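Side-chain contact in DUF1780 domain-containing protein (Pseudomonas aeruginosa, PDB 1Y0K), which is of unknown function but belongs to a family of putative endonucleases related to the PD-(D/E)XK nuclease clan: residues Asn18-Asn23 with Glu30-Gln35. Sequence-based numbering, arbitrary orientation.
Sequences NDFLSN and ERWVCQ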
# COMPACT_ATOMS: atom_id res chain seq x y z
N ASN A 18 -5.54 -4.97 -12.04
CA ASN A 18 -4.56 -5.96 -12.50
C ASN A 18 -4.21 -5.80 -13.97
O ASN A 18 -3.04 -5.88 -14.34
CB ASN A 18 -5.03 -7.39 -12.22
CG ASN A 18 -4.84 -7.79 -10.78
OD1 ASN A 18 -4.16 -7.10 -10.01
ND2 ASN A 18 -5.43 -8.91 -10.39
N ASP A 19 -5.22 -5.56 -14.80
CA ASP A 19 -4.99 -5.37 -16.23
C ASP A 19 -4.06 -4.18 -16.47
O ASP A 19 -3.14 -4.28 -17.27
CB ASP A 19 -6.32 -5.21 -16.98
CG ASP A 19 -7.10 -6.52 -17.04
OD1 ASP A 19 -6.50 -7.59 -16.81
OD2 ASP A 19 -8.32 -6.48 -17.31
N PHE A 20 -4.28 -3.09 -15.74
CA PHE A 20 -3.37 -1.94 -15.82
C PHE A 20 -1.94 -2.26 -15.36
O PHE A 20 -0.97 -1.92 -16.05
CB PHE A 20 -3.91 -0.74 -15.03
CG PHE A 20 -2.87 0.33 -14.80
CD1 PHE A 20 -2.52 1.21 -15.83
CD2 PHE A 20 -2.20 0.42 -13.59
CE1 PHE A 20 -1.54 2.17 -15.64
CE2 PHE A 20 -1.21 1.38 -13.39
CZ PHE A 20 -0.89 2.27 -14.41
N LEU A 21 -1.81 -2.90 -14.20
CA LEU A 21 -0.49 -3.16 -13.62
C LEU A 21 0.35 -4.10 -14.48
O LEU A 21 1.55 -3.89 -14.65
CB LEU A 21 -0.59 -3.73 -12.20
CG LEU A 21 -1.24 -2.89 -11.11
CD1 LEU A 21 -1.37 -3.72 -9.84
CD2 LEU A 21 -0.47 -1.58 -10.85
N SER A 22 -0.31 -5.11 -15.05
CA SER A 22 0.39 -6.12 -15.83
C SER A 22 0.97 -5.54 -17.12
O SER A 22 1.89 -6.11 -17.71
CB SER A 22 -0.54 -7.30 -16.13
OG SER A 22 -1.58 -6.90 -17.01
N ASN A 23 0.46 -4.39 -17.55
CA ASN A 23 0.91 -3.75 -18.79
C ASN A 23 1.72 -2.47 -18.60
O ASN A 23 2.28 -1.93 -19.56
CB ASN A 23 -0.29 -3.49 -19.72
CG ASN A 23 -0.96 -4.78 -20.19
OD1 ASN A 23 -2.18 -4.91 -20.13
ND2 ASN A 23 -0.15 -5.74 -20.64
N GLU A 30 5.09 2.07 -10.09
CA GLU A 30 5.40 2.45 -8.72
C GLU A 30 4.97 3.87 -8.41
O GLU A 30 4.38 4.13 -7.35
CB GLU A 30 6.89 2.23 -8.43
CG GLU A 30 7.24 0.74 -8.33
CD GLU A 30 8.66 0.41 -8.73
OE1 GLU A 30 9.46 1.33 -9.04
OE2 GLU A 30 8.99 -0.80 -8.76
N ARG A 31 5.22 4.79 -9.34
CA ARG A 31 4.76 6.18 -9.19
C ARG A 31 3.23 6.24 -9.16
O ARG A 31 2.65 6.99 -8.36
CB ARG A 31 5.30 7.05 -10.33
CG ARG A 31 5.21 8.54 -10.03
CD ARG A 31 5.08 9.37 -11.29
NE ARG A 31 3.84 9.02 -11.97
CZ ARG A 31 3.77 8.33 -13.09
NH1 ARG A 31 2.59 8.03 -13.60
NH2 ARG A 31 4.88 7.93 -13.70
N TRP A 32 2.59 5.44 -10.00
CA TRP A 32 1.13 5.40 -10.05
C TRP A 32 0.59 5.00 -8.67
O TRP A 32 -0.35 5.62 -8.19
CB TRP A 32 0.68 4.42 -11.15
CG TRP A 32 -0.82 4.14 -11.24
CD1 TRP A 32 -1.71 4.76 -12.06
CD2 TRP A 32 -1.55 3.13 -10.54
NE1 TRP A 32 -2.97 4.22 -11.89
CE2 TRP A 32 -2.90 3.21 -10.96
CE3 TRP A 32 -1.19 2.16 -9.58
CZ2 TRP A 32 -3.89 2.37 -10.45
CZ3 TRP A 32 -2.19 1.31 -9.07
CH2 TRP A 32 -3.53 1.42 -9.52
N VAL A 33 1.19 3.99 -8.04
CA VAL A 33 0.76 3.58 -6.69
C VAL A 33 0.87 4.75 -5.70
O VAL A 33 -0.05 5.02 -4.92
CB VAL A 33 1.56 2.37 -6.17
CG1 VAL A 33 1.26 2.11 -4.70
CG2 VAL A 33 1.23 1.12 -7.00
N CYS A 34 2.01 5.43 -5.73
CA CYS A 34 2.22 6.60 -4.87
C CYS A 34 1.15 7.66 -5.13
O CYS A 34 0.60 8.22 -4.19
CB CYS A 34 3.63 7.17 -5.08
SG CYS A 34 4.93 6.03 -4.53
N GLN A 35 0.86 7.95 -6.39
CA GLN A 35 -0.18 8.95 -6.69
C GLN A 35 -1.54 8.55 -6.13
O GLN A 35 -2.23 9.37 -5.53
CB GLN A 35 -0.29 9.20 -8.19
CG GLN A 35 0.82 10.06 -8.74
CD GLN A 35 0.56 10.44 -10.19
OE1 GLN A 35 -0.50 10.98 -10.52
NE2 GLN A 35 1.50 10.14 -11.05
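The backbones of the two helical segments 18-23 and 30-35 come nearest at L21 and W32, with their CA atoms 9.4 Å apart. At this spacing the gap is bridged by side chains alone, and the contact is apolar. F20 and W32 both point across the gap. In each, CG lies anti to the backbone N (chi1 166° in F20, 174° in W32). The two side chains slide past each other in opposite directions. F20 CE2 sits over the centre of one face of the indole, 3.4 Å from W32 CD2, while F20 CZ reaches W32 CD1 at 3.5 Å on the five-membered ring. The centroids of the F20 ring and that five-membered ring are 4.2 Å apart. Their planes meet obliquely, at 37°. L21 meets the benzo part of the same indole. Its CD2 methyl approaches W32 CZ3 to 3.8 Å, with the leucine side chain crossing the tryptophan at about a right angle. The contact joins the C-terminal part of helix 3-23 to helix 26-40, two consecutive helices with a short connection, packed on the mixed sheet. R29 also links them by a hydrogen bond to the L21 carbonyl oxygen. R36 of helix 26-40 makes a cation-pi contact with W32. On the sheet, L21 packs on F71 of strand 65-73, and F144 of strand 140-146 meets W32 edge-to-face.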